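Local coordinates for peroxisomal acyl-coenzyme A oxidase 1 (Arabidopsis thaliana, PDB 1W07), which catalyses the FAD-dependent desaturation of long- and medium-chain acyl-CoAs to 2-trans-enoyl-CoAs, passing electrons to oxygen to give hydrogen peroxide in peroxisomal beta-oxidation, at residues B[45-50]-B[67-72]; B[163-167]-B[241-245]; B[333-337]-B[394-398]; B[460-465]-B[488-493]. The protein carries 1 engineered substitution. All blocks are in the same frame, centred on the assembly; numbering follows the deposited sequence.

Contact 1 (B[45-50]-B[67-72])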
# COMPACT_ATOMS: atom_id res chain seq x y z
N ASP B 45 -8.95 -15.13 26.80
CA ASP B 45 -7.73 -15.83 27.27
C ASP B 45 -6.50 -14.92 27.23
O ASP B 45 -6.08 -14.47 26.17
CB ASP B 45 -7.47 -17.08 26.43
CG ASP B 45 -6.51 -18.07 27.10
OD1 ASP B 45 -5.56 -17.62 27.79
OD2 ASP B 45 -6.68 -19.29 26.90
N PRO B 46 -5.89 -14.65 28.40
CA PRO B 46 -4.70 -13.79 28.49
C PRO B 46 -3.54 -14.23 27.60
O PRO B 46 -2.79 -13.40 27.08
CB PRO B 46 -4.33 -13.88 29.97
CG PRO B 46 -5.64 -14.12 30.63
CD PRO B 46 -6.28 -15.13 29.73
N VAL B 47 -3.38 -15.54 27.43
CA VAL B 47 -2.29 -16.07 26.61
C VAL B 47 -2.41 -15.59 25.15
O VAL B 47 -1.40 -15.49 24.44
CB VAL B 47 -2.26 -17.64 26.64
CG1 VAL B 47 -1.12 -18.17 25.77
CG2 VAL B 47 -2.12 -18.14 28.08
N PHE B 48 -3.63 -15.28 24.72
CA PHE B 48 -3.85 -14.86 23.34
C PHE B 48 -3.85 -13.35 23.09
O PHE B 48 -4.37 -12.87 22.08
CB PHE B 48 -5.15 -15.48 22.82
CG PHE B 48 -5.12 -16.99 22.75
CD1 PHE B 48 -6.28 -17.73 22.96
CD2 PHE B 48 -3.94 -17.67 22.46
CE1 PHE B 48 -6.27 -19.13 22.88
CE2 PHE B 48 -3.91 -19.07 22.37
CZ PHE B 48 -5.08 -19.80 22.59
N GLU B 49 -3.26 -12.61 24.02
CA GLU B 49 -3.15 -11.17 23.89
C GLU B 49 -2.27 -10.89 22.69
O GLU B 49 -1.29 -11.60 22.46
CB GLU B 49 -2.51 -10.58 25.15
CG GLU B 49 -2.12 -9.12 25.02
CD GLU B 49 -1.34 -8.61 26.21
OE1 GLU B 49 -0.46 -9.35 26.72
OE2 GLU B 49 -1.59 -7.46 26.64
N LYS B 50 -2.61 -9.86 21.91
CA LYS B 50 -1.79 -9.52 20.75
C LYS B 50 -1.69 -8.03 20.46
O LYS B 50 -1.14 -7.65 19.43
CB LYS B 50 -2.30 -10.23 19.49
CG LYS B 50 -3.51 -9.57 18.84
CD LYS B 50 -4.77 -10.40 19.00
CE LYS B 50 -5.36 -10.83 17.64
NZ LYS B 50 -5.92 -9.77 16.71
N ARG B 67 4.50 -20.36 22.31
CA ARG B 67 3.67 -20.48 23.50
C ARG B 67 2.19 -20.53 23.13
O ARG B 67 1.45 -21.39 23.61
CB ARG B 67 3.89 -19.31 24.45
CG ARG B 67 3.15 -19.48 25.78
CD ARG B 67 3.22 -18.21 26.62
NE ARG B 67 2.64 -18.43 27.94
CZ ARG B 67 2.08 -17.47 28.67
NH1 ARG B 67 2.00 -16.23 28.21
NH2 ARG B 67 1.58 -17.77 29.86
N LYS B 68 1.75 -19.58 22.30
CA LYS B 68 0.34 -19.53 21.89
C LYS B 68 -0.08 -20.80 21.17
O LYS B 68 -1.19 -21.28 21.36
CB LYS B 68 0.08 -18.33 20.97
CG LYS B 68 0.16 -16.97 21.65
CD LYS B 68 -0.15 -15.83 20.67
CE LYS B 68 -0.20 -14.49 21.41
NZ LYS B 68 -0.43 -13.32 20.53
N CYS B 69 0.80 -21.36 20.35
CA CYS B 69 0.44 -22.57 19.63
C CYS B 69 0.31 -23.76 20.60
O CYS B 69 -0.59 -24.58 20.46
CB CYS B 69 1.48 -22.89 18.55
SG CYS B 69 1.47 -21.74 17.14
N ALA B 70 1.21 -23.83 21.57
CA ALA B 70 1.20 -24.91 22.55
C ALA B 70 -0.05 -24.80 23.42
O ALA B 70 -0.70 -25.80 23.74
CB ALA B 70 2.45 -24.84 23.42
N HIS B 71 -0.39 -23.57 23.78
CA HIS B 71 -1.56 -23.34 24.60
C HIS B 71 -2.81 -23.75 23.81
O HIS B 71 -3.76 -24.27 24.37
CB HIS B 71 -1.63 -21.86 25.00
CG HIS B 71 -2.74 -21.55 25.95
ND1 HIS B 71 -2.76 -21.99 27.25
CD2 HIS B 71 -3.89 -20.85 25.78
CE1 HIS B 71 -3.87 -21.58 27.84
NE2 HIS B 71 -4.57 -20.88 26.97
N ALA B 72 -2.77 -23.52 22.50
CA ALA B 72 -3.88 -23.87 21.61
C ALA B 72 -4.09 -25.37 21.62
O ALA B 72 -5.22 -25.84 21.74
CB ALA B 72 -3.58 -23.42 20.18
O HOH W 1 -3.11 -14.03 19.81

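Contact 2 (B[163-167]-B[241-245])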
# COMPACT_ATOMS: atom_id res chain seq x y z
N VAL B 163 18.72 -39.48 -3.28
CA VAL B 163 19.72 -38.51 -2.89
C VAL B 163 19.22 -37.10 -3.22
O VAL B 163 19.19 -36.70 -4.38
CB VAL B 163 21.05 -38.74 -3.64
CG1 VAL B 163 22.06 -37.68 -3.25
CG2 VAL B 163 21.58 -40.15 -3.34
N ILE B 164 18.81 -36.36 -2.19
CA ILE B 164 18.31 -34.99 -2.36
C ILE B 164 19.52 -34.05 -2.30
O ILE B 164 20.31 -34.13 -1.35
CB ILE B 164 17.34 -34.60 -1.23
CG1 ILE B 164 16.32 -35.72 -1.01
CG2 ILE B 164 16.65 -33.27 -1.55
CD1 ILE B 164 15.43 -36.03 -2.23
N HIS B 165 19.66 -33.17 -3.29
CA HIS B 165 20.80 -32.26 -3.30
C HIS B 165 20.48 -30.86 -3.81
O HIS B 165 19.59 -30.67 -4.65
CB HIS B 165 21.93 -32.85 -4.15
CG HIS B 165 23.23 -32.12 -4.03
ND1 HIS B 165 23.90 -32.00 -2.83
CD2 HIS B 165 23.99 -31.48 -4.95
CE1 HIS B 165 25.02 -31.33 -3.02
NE2 HIS B 165 25.10 -30.99 -4.30
N THR B 166 21.20 -29.88 -3.28
CA THR B 166 21.04 -28.48 -3.67
C THR B 166 22.23 -28.13 -4.57
O THR B 166 23.30 -27.77 -4.09
CB THR B 166 21.04 -27.56 -2.43
OG1 THR B 166 20.01 -27.98 -1.52
CG2 THR B 166 20.77 -26.11 -2.84
N PRO B 167 22.03 -28.24 -5.90
CA PRO B 167 23.06 -27.95 -6.91
C PRO B 167 23.83 -26.64 -6.69
O PRO B 167 25.06 -26.65 -6.63
CB PRO B 167 22.26 -27.93 -8.21
CG PRO B 167 21.20 -28.94 -7.95
CD PRO B 167 20.76 -28.61 -6.54
N PHE B 241 15.12 -21.08 5.00
CA PHE B 241 15.84 -21.55 3.83
C PHE B 241 16.27 -22.96 4.17
O PHE B 241 16.24 -23.37 5.33
CB PHE B 241 17.03 -20.63 3.54
CG PHE B 241 18.00 -20.50 4.67
CD1 PHE B 241 18.95 -21.50 4.91
CD2 PHE B 241 17.98 -19.38 5.48
CE1 PHE B 241 19.87 -21.36 5.96
CE2 PHE B 241 18.89 -19.23 6.52
CZ PHE B 241 19.85 -20.23 6.76
N LEU B 242 16.65 -23.73 3.15
CA LEU B 242 17.04 -25.11 3.37
C LEU B 242 17.90 -25.60 2.23
O LEU B 242 17.53 -25.46 1.06
CB LEU B 242 15.80 -26.00 3.49
CG LEU B 242 15.98 -27.53 3.55
CD1 LEU B 242 16.83 -27.91 4.74
CD2 LEU B 242 14.62 -28.19 3.64
N MET B 243 19.05 -26.17 2.56
CA MET B 243 19.97 -26.69 1.55
C MET B 243 20.29 -28.14 1.93
O MET B 243 20.39 -28.48 3.11
CB MET B 243 21.27 -25.87 1.51
CG MET B 243 21.12 -24.37 1.15
SD MET B 243 22.69 -23.55 0.66
CE MET B 243 23.63 -23.65 2.16
N PHE B 244 20.43 -29.01 0.93
CA PHE B 244 20.76 -30.40 1.18
C PHE B 244 22.12 -30.72 0.56
O PHE B 244 22.36 -30.40 -0.61
CB PHE B 244 19.72 -31.33 0.57
CG PHE B 244 18.30 -30.94 0.85
CD1 PHE B 244 17.66 -29.99 0.06
CD2 PHE B 244 17.60 -31.53 1.88
CE1 PHE B 244 16.34 -29.63 0.29
CE2 PHE B 244 16.27 -31.18 2.13
CZ PHE B 244 15.64 -30.23 1.33
N ASP B 245 23.01 -31.33 1.33
CA ASP B 245 24.32 -31.71 0.81
C ASP B 245 24.25 -33.22 0.60
O ASP B 245 24.69 -33.99 1.45
CB ASP B 245 25.45 -31.37 1.79
CG ASP B 245 26.83 -31.60 1.20
OD1 ASP B 245 26.91 -32.24 0.13
OD2 ASP B 245 27.84 -31.15 1.78

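Contact 3 (B[333-337]-B[394-398]). With FAD (flavin-adenine dinucleotide), chain C.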
# COMPACT_ATOMS: atom_id res chain seq x y z
N ARG B 333 -14.76 6.22 -1.50
CA ARG B 333 -13.54 5.46 -1.25
C ARG B 333 -13.80 4.24 -0.35
O ARG B 333 -13.20 3.17 -0.54
CB ARG B 333 -12.48 6.37 -0.60
CG ARG B 333 -11.98 7.50 -1.52
CD ARG B 333 -11.41 8.67 -0.71
NE ARG B 333 -10.19 8.32 -0.00
CZ ARG B 333 -9.64 9.07 0.95
NH1 ARG B 333 -10.21 10.21 1.32
NH2 ARG B 333 -8.52 8.67 1.55
N LEU B 334 -14.71 4.41 0.60
CA LEU B 334 -15.03 3.36 1.57
C LEU B 334 -16.15 2.41 1.19
O LEU B 334 -15.99 1.20 1.32
CB LEU B 334 -15.37 4.03 2.91
CG LEU B 334 -15.91 3.14 4.04
CD1 LEU B 334 -14.84 2.18 4.53
CD2 LEU B 334 -16.38 4.04 5.18
N PHE B 335 -17.28 2.95 0.74
CA PHE B 335 -18.43 2.11 0.40
C PHE B 335 -18.16 1.06 -0.68
O PHE B 335 -18.71 -0.03 -0.63
CB PHE B 335 -19.63 2.99 0.03
CG PHE B 335 -20.20 3.75 1.22
CD1 PHE B 335 -21.26 4.63 1.03
CD2 PHE B 335 -19.68 3.60 2.50
CE1 PHE B 335 -21.80 5.34 2.09
CE2 PHE B 335 -20.22 4.31 3.59
CZ PHE B 335 -21.29 5.18 3.38
N PRO B 336 -17.32 1.38 -1.68
CA PRO B 336 -17.04 0.36 -2.70
C PRO B 336 -16.29 -0.80 -2.03
O PRO B 336 -16.46 -1.96 -2.42
CB PRO B 336 -16.19 1.13 -3.72
CG PRO B 336 -16.76 2.53 -3.64
CD PRO B 336 -16.88 2.71 -2.14
N LEU B 337 -15.47 -0.50 -1.02
CA LEU B 337 -14.74 -1.57 -0.31
C LEU B 337 -15.67 -2.39 0.58
O LEU B 337 -15.49 -3.60 0.76
CB LEU B 337 -13.62 -0.96 0.52
CG LEU B 337 -12.55 -0.17 -0.27
CD1 LEU B 337 -11.49 0.29 0.71
CD2 LEU B 337 -11.94 -1.05 -1.36
N GLU B 394 -6.02 1.51 1.64
CA GLU B 394 -6.90 2.65 1.42
C GLU B 394 -7.70 2.94 2.69
O GLU B 394 -8.01 4.10 3.00
CB GLU B 394 -7.84 2.38 0.26
CG GLU B 394 -8.84 3.49 -0.03
CD GLU B 394 -8.21 4.81 -0.53
OE1 GLU B 394 -8.98 5.77 -0.69
OE2 GLU B 394 -6.99 4.89 -0.75
N CYS B 395 -8.04 1.89 3.44
CA CYS B 395 -8.79 2.10 4.67
C CYS B 395 -7.89 2.81 5.66
O CYS B 395 -8.37 3.58 6.49
CB CYS B 395 -9.28 0.78 5.25
SG CYS B 395 -10.70 0.06 4.39
N ARG B 396 -6.58 2.56 5.57
CA ARG B 396 -5.67 3.22 6.49
C ARG B 396 -5.65 4.72 6.17
O ARG B 396 -5.73 5.55 7.09
CB ARG B 396 -4.27 2.60 6.39
CG ARG B 396 -3.31 3.07 7.50
CD ARG B 396 -1.89 2.66 7.19
NE ARG B 396 -1.44 3.33 5.97
CZ ARG B 396 -1.20 4.63 5.89
NH1 ARG B 396 -1.33 5.42 6.95
NH2 ARG B 396 -0.87 5.16 4.72
N LYS B 397 -5.58 5.07 4.89
CA LYS B 397 -5.56 6.47 4.49
C LYS B 397 -6.88 7.16 4.86
O LYS B 397 -6.92 8.36 5.14
CB LYS B 397 -5.33 6.61 2.98
CG LYS B 397 -3.95 6.16 2.50
CD LYS B 397 -3.62 6.79 1.15
CE LYS B 397 -2.21 6.45 0.69
NZ LYS B 397 -2.06 5.01 0.33
N LEU B 398 -7.96 6.39 4.85
CA LEU B 398 -9.27 6.93 5.20
C LEU B 398 -9.32 7.36 6.67
O LEU B 398 -10.19 8.14 7.07
CB LEU B 398 -10.36 5.88 4.92
CG LEU B 398 -10.69 5.72 3.43
CD1 LEU B 398 -11.53 4.48 3.21
CD2 LEU B 398 -11.41 6.97 2.94
PA FAD C . -8.61 14.34 8.66
O1A FAD C . -8.53 15.70 8.09
O2A FAD C . -9.32 14.14 9.94
O5B FAD C . -9.21 13.36 7.54
C5B FAD C . -9.61 12.01 7.85
C4B FAD C . -10.46 11.45 6.71
O4B FAD C . -11.53 12.39 6.49
C3B FAD C . -9.65 11.39 5.41
O3B FAD C . -10.21 10.40 4.54
C2B FAD C . -9.88 12.79 4.84
O2B FAD C . -9.75 12.76 3.42
C1B FAD C . -11.37 12.96 5.18
N9A FAD C . -11.76 14.38 5.19
C8A FAD C . -11.46 15.26 6.15
N7A FAD C . -11.99 16.45 5.85
C5A FAD C . -12.64 16.32 4.70
C6A FAD C . -13.37 17.20 3.92
N6A FAD C . -13.56 18.46 4.31
N1A FAD C . -13.94 16.73 2.73
C2A FAD C . -13.76 15.39 2.36
N3A FAD C . -13.05 14.58 3.13
C4A FAD C . -12.50 15.01 4.27
N1 FAD C . 1.40 18.01 12.93
C2 FAD C . 2.10 19.05 13.55
O2 FAD C . 1.48 20.00 14.04
N3 FAD C . 3.49 18.97 13.65
C4 FAD C . 4.17 17.85 13.15
O4 FAD C . 5.40 17.79 13.25
C4X FAD C . 3.47 16.82 12.54
N5 FAD C . 4.14 15.67 12.09
C5X FAD C . 3.43 14.62 11.50
C6 FAD C . 4.09 13.43 11.18
C7 FAD C . 3.36 12.33 10.74
C7M FAD C . 4.09 11.02 10.44
C8 FAD C . 1.97 12.42 10.60
C8M FAD C . 1.13 11.21 10.16
C9 FAD C . 1.33 13.61 10.90
C9A FAD C . 2.05 14.72 11.35
N10 FAD C . 1.39 15.89 11.75
C10 FAD C . 2.09 16.90 12.42
C1' FAD C . -0.07 16.03 11.55
C2' FAD C . -0.34 16.32 10.07
O2' FAD C . 0.46 17.44 9.65
C3' FAD C . -1.80 16.61 9.72
O3' FAD C . -2.28 17.70 10.51
C4' FAD C . -2.71 15.39 9.95
O4' FAD C . -2.08 14.19 9.50
C5' FAD C . -4.02 15.59 9.20
O5' FAD C . -4.76 14.36 9.20
P FAD C . -6.14 14.22 10.00
O1P FAD C . -5.98 13.13 10.98
O2P FAD C . -6.55 15.56 10.49
O3P FAD C . -7.12 13.74 8.83
O HOH W 2 -7.04 10.42 3.20

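Contact 4 (B[460-465]-B[488-493])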
# COMPACT_ATOMS: atom_id res chain seq x y z
N ARG B 460 -23.03 -16.08 -26.60
CA ARG B 460 -24.00 -15.13 -27.11
C ARG B 460 -23.32 -13.87 -27.66
O ARG B 460 -23.82 -12.76 -27.48
CB ARG B 460 -25.00 -14.75 -26.01
CG ARG B 460 -25.89 -15.91 -25.60
CD ARG B 460 -26.91 -15.53 -24.52
NE ARG B 460 -26.39 -15.65 -23.16
CZ ARG B 460 -25.64 -14.73 -22.55
NH1 ARG B 460 -25.33 -13.60 -23.17
NH2 ARG B 460 -25.23 -14.94 -21.31
N ALA B 461 -22.18 -14.06 -28.32
CA ALA B 461 -21.43 -12.95 -28.90
C ALA B 461 -22.24 -12.21 -29.96
O ALA B 461 -21.84 -11.13 -30.42
CB ALA B 461 -20.13 -13.48 -29.51
N ALA B 462 -23.38 -12.79 -30.33
CA ALA B 462 -24.27 -12.21 -31.33
C ALA B 462 -24.71 -10.80 -30.97
O ALA B 462 -24.23 -9.84 -31.56
CB ALA B 462 -25.50 -13.11 -31.49
N HIS B 463 -25.62 -10.68 -30.01
CA HIS B 463 -26.10 -9.37 -29.59
C HIS B 463 -25.12 -8.66 -28.68
O HIS B 463 -25.13 -7.43 -28.60
CB HIS B 463 -27.45 -9.48 -28.88
CG HIS B 463 -28.62 -9.07 -29.73
ND1 HIS B 463 -28.66 -7.88 -30.41
CD2 HIS B 463 -29.78 -9.70 -30.00
CE1 HIS B 463 -29.80 -7.78 -31.07
NE2 HIS B 463 -30.50 -8.88 -30.84
N LEU B 464 -24.27 -9.43 -28.01
CA LEU B 464 -23.28 -8.85 -27.11
C LEU B 464 -22.30 -7.94 -27.83
O LEU B 464 -22.15 -6.77 -27.46
CB LEU B 464 -22.54 -9.97 -26.36
CG LEU B 464 -23.39 -10.68 -25.30
CD1 LEU B 464 -22.62 -11.83 -24.70
CD2 LEU B 464 -23.81 -9.69 -24.21
N LEU B 465 -21.63 -8.46 -28.85
CA LEU B 465 -20.66 -7.67 -29.61
C LEU B 465 -21.31 -6.63 -30.51
O LEU B 465 -20.67 -6.08 -31.40
CB LEU B 465 -19.75 -8.58 -30.44
CG LEU B 465 -18.59 -9.25 -29.69
CD1 LEU B 465 -17.82 -10.15 -30.64
CD2 LEU B 465 -17.68 -8.19 -29.08
N GLU B 488 -20.81 -8.42 -19.49
CA GLU B 488 -20.52 -9.54 -20.39
C GLU B 488 -20.00 -8.99 -21.71
O GLU B 488 -19.00 -9.46 -22.24
CB GLU B 488 -21.77 -10.40 -20.63
CG GLU B 488 -22.32 -11.08 -19.39
CD GLU B 488 -23.53 -11.94 -19.68
OE1 GLU B 488 -24.28 -11.61 -20.63
OE2 GLU B 488 -23.76 -12.94 -18.96
N ALA B 489 -20.68 -7.98 -22.24
CA ALA B 489 -20.26 -7.36 -23.49
C ALA B 489 -18.85 -6.76 -23.37
O ALA B 489 -18.00 -6.96 -24.24
CB ALA B 489 -21.24 -6.27 -23.88
N ARG B 490 -18.61 -6.03 -22.30
CA ARG B 490 -17.31 -5.41 -22.07
C ARG B 490 -16.18 -6.44 -22.02
O ARG B 490 -15.12 -6.25 -22.63
CB ARG B 490 -17.36 -4.59 -20.78
CG ARG B 490 -16.02 -4.11 -20.28
CD ARG B 490 -15.65 -4.83 -18.99
NE ARG B 490 -14.42 -4.30 -18.39
CZ ARG B 490 -14.12 -4.44 -17.10
NH1 ARG B 490 -14.96 -5.08 -16.29
NH2 ARG B 490 -12.99 -3.94 -16.62
N ALA B 491 -16.41 -7.55 -21.32
CA ALA B 491 -15.42 -8.61 -21.21
C ALA B 491 -15.21 -9.33 -22.54
O ALA B 491 -14.08 -9.52 -22.99
CB ALA B 491 -15.84 -9.61 -20.14
N LEU B 492 -16.31 -9.75 -23.16
CA LEU B 492 -16.26 -10.45 -24.43
C LEU B 492 -15.58 -9.58 -25.49
O LEU B 492 -14.75 -10.05 -26.25
CB LEU B 492 -17.67 -10.82 -24.90
CG LEU B 492 -17.79 -11.49 -26.28
CD1 LEU B 492 -16.97 -12.77 -26.32
CD2 LEU B 492 -19.25 -11.81 -26.54
N ARG B 493 -15.96 -8.31 -25.52
CA ARG B 493 -15.40 -7.36 -26.47
C ARG B 493 -13.88 -7.26 -26.33
O ARG B 493 -13.16 -7.31 -27.33
CB ARG B 493 -16.04 -5.99 -26.25
CG ARG B 493 -15.36 -4.84 -26.97
CD ARG B 493 -15.51 -4.93 -28.47
NE ARG B 493 -16.13 -3.72 -29.01
CZ ARG B 493 -16.27 -3.48 -30.31
NH1 ARG B 493 -15.83 -4.37 -31.19
NH2 ARG B 493 -16.84 -2.36 -30.73

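Contact 1 (B[45-50]-B[67-72])
H71, on helix 58-78, is an instructive case of one imidazole fixed from several directions, for D45, V47 and F48 of the preceding loop each take a different side of it. Its NE2 donates to OD2 of D45 at 2.6 Å, with the oxygen in the ring plane and the ring standing almost perpendicular to the carboxylate (86°). V47 covers one face: its CG2 lies 3.8 Å from the H71 centroid, nearly on the ring normal, a CH-pi contact. F48 offers its own face to the edge of H71 in an offset edge-to-face pair, with F48 CZ 3.6 Å from H71 CD2. With CG anti to the backbone N (chi1 -175°), the imidazole is directed off the helix into this notch.

D45 also closes an Asx turn, OD1 accepting from V47 N at 3.0 Å. With D45 replaced by alanine, H71 NE2 and the amide of V47 would probably both be left without their acceptor, and the imidazole freer to turn.

Next to this tight core, the extended chain of K68 runs past V47 O, and NZ donates to E49 O at 2.7 Å from above the carbonyl plane. A water links the same NZ to F48 O, and Q95 is a further partner. The outer side is looser: the exposed R67 merely lays a guanidinium face over V47 CG2, at 4.1 Å from NH2, while also packing on Y650 of the second subunit.

The histidine-carboxylate bond requires a proton on NE2, and the neighbouring acid would probably stabilise a cationic imidazole.

Contact 2 (B[163-167]-B[241-245])
H165 and F244 bring their CA atoms to 4.9 Å where two strand ends meet, but the touching parts run 106° apart, so the backbones cross instead of forming a ladder. T166 nevertheless satisfies both polar backbone atoms of F244. Its N donates to F244 O at 3.0 Å, and its OG1 accepts from F244 N at 2.7 Å in an almost straight bond (173°). The hydroxyl imitates a missing strand carbonyl; with OG1 beside its own backbone N (chi1 -56°), the two groups of T166 can address the same residue.

The crossing lies in the beta-rich middle domain of the acyl-CoA dehydrogenase fold, where it joins two sheets. Strand 161-165 belongs to the mixed sheet, and strand 240-244 is the central one of three antiparallel strands. Just beyond D245 the chain enters strand 247-250, which pairs with 161-165, V247 bonding to I164.

On the inner side I164 and F244 lie alongside each other and point the same way. The CG2 branch of I164 sits over the phenyl ring, 3.8 Å from the F244 centroid, in a CH-pi contact, while L242 CD1 covers the opposite face near its rim. At the ring edge T166 OG1 is 3.5 Å from F244 CD1. H165 goes to the other side: its CE1 is 3.8 Å from D245 OD1, its ring stacks on H246, and ND1 is hydrogen-bonded to H246 N.

Contact 3 (B[333-337]-B[394-398])
R333 crosses from helix 328-363 to E394 and L398 of helix 370-398, and almost every atom along its length touches something, E394 OE1 and L398 CD2 several times over. The two short helical segments run roughly antiparallel, at 143°, with axes 10.5 Å apart. CB already lies between two groups, 3.6 Å from E394 OE1 and 3.7 Å from L398 CD2; CG and CD pass the same carboxylate oxygen. A bend at chi3 (67°) then turns the head group, and NE donates to E394 OE1 at 2.9 Å. This hydrogen bond, part of a salt bridge, is nearly straight (176°), with OE1 in the guanidinium plane. CZ follows, with L398 CD2 centred over one face at 3.4 Å. NH2 donates a hydrogen bond to a water, 2.8 Å from its oxygen, that in turn donates to K397 O. NH1 reaches the adenosine ribose of FAD, with weak bonds to O2B and O3B, the latter at 3.2 Å.

Beside it the helices meet through apolar groups: L337 CD1 rests on C395 SG at 3.8 Å, and L334 CB on L398 CD1.

R333 is an experimentally established FAD-binding residue, and V428 of the second subunit packs on it. R310 and Q330 also bond to the cofactor, as do S144, T422 and D426 of the second subunit, so the site is shared across the dimer. Were R333 a leucine, E394 would probably lose its charged mate and the ribose hydroxyls a donor. With its ribose bonds weak, R333 is probably positioned largely by E394, a second-shell residue holding NE while NH1 faces the cofactor.

Contact 4 (B[460-465]-B[488-493])
E488 holds out its carboxylate to the guanidinium of R460, and both oxygens are engaged. NH1 of R460 donates to OE1 at 3.4 Å and NH2 of R460 to OE2 at the same 3.4 Å, both bonds weak. The two flat groups are only 24° from coplanar, with the carboxylate at the guanidinium's edge, a long two-pronged salt bridge. The chain of E488 is extended beyond CG, whereas R460, at the N-cap position of the short helix 461-464, bends at chi3 (-87°) to turn its head group toward the acid.

Next to this polar pair the contact is carried by aliphatic groups, and L492 shows how much one methyl can do. Its CD2 touches A461 CA at 3.4 Å and CB at 3.5 Å, then meets L464 CB at 3.8 Å and the CG of L465. With chi1 at 177°, CG of L492 points off the helix and carries that branch in among A461, L464 and L465. L464 enters from the other segment at about a right angle to L492, its CD2 lying near E488 OE1. A489 allows the backbones to come close: its CB lies 3.7 Å from L464 O. Where the short helix has ended, L465 sends CD2 against R493 CA at 3.6 Å and rests beside CB of the same arginine.

Helix 461-464 thus sits against helix 480-503 within the long connection that follows helix 427-443, in which C467, disulfide-bonded to C576, comes shortly afterwards. R490 of helix 480-503 is turned away from it, forming a salt bridge to D570 of helix 568-572 and a hydrogen bond to Q528 of helix 516-538.

Overall arrangement
The four contacts follow one another along the chain without interleaving, each closing before the next opens. Contact 1 lies in the N-terminal region, contact 2 in the beta-rich middle domain, contact 3 in the C-alpha1 helical region, and contact 4 joins the connection after that region to helix 480-503, the first long helix of the C-terminal helical part. None touches another. Contacts 1 and 3 have centres about 32 Å apart, as do contacts 3 and 4; contacts 1 and 4, on opposite sides of the chain's centre, are about 54 Å apart. Contacts 1, 2 and 3 also meet the second subunit, and contact 3 lines part of the FAD site, so the dimer interface draws on three parts of the fold, one of which also contributes to cofactor binding.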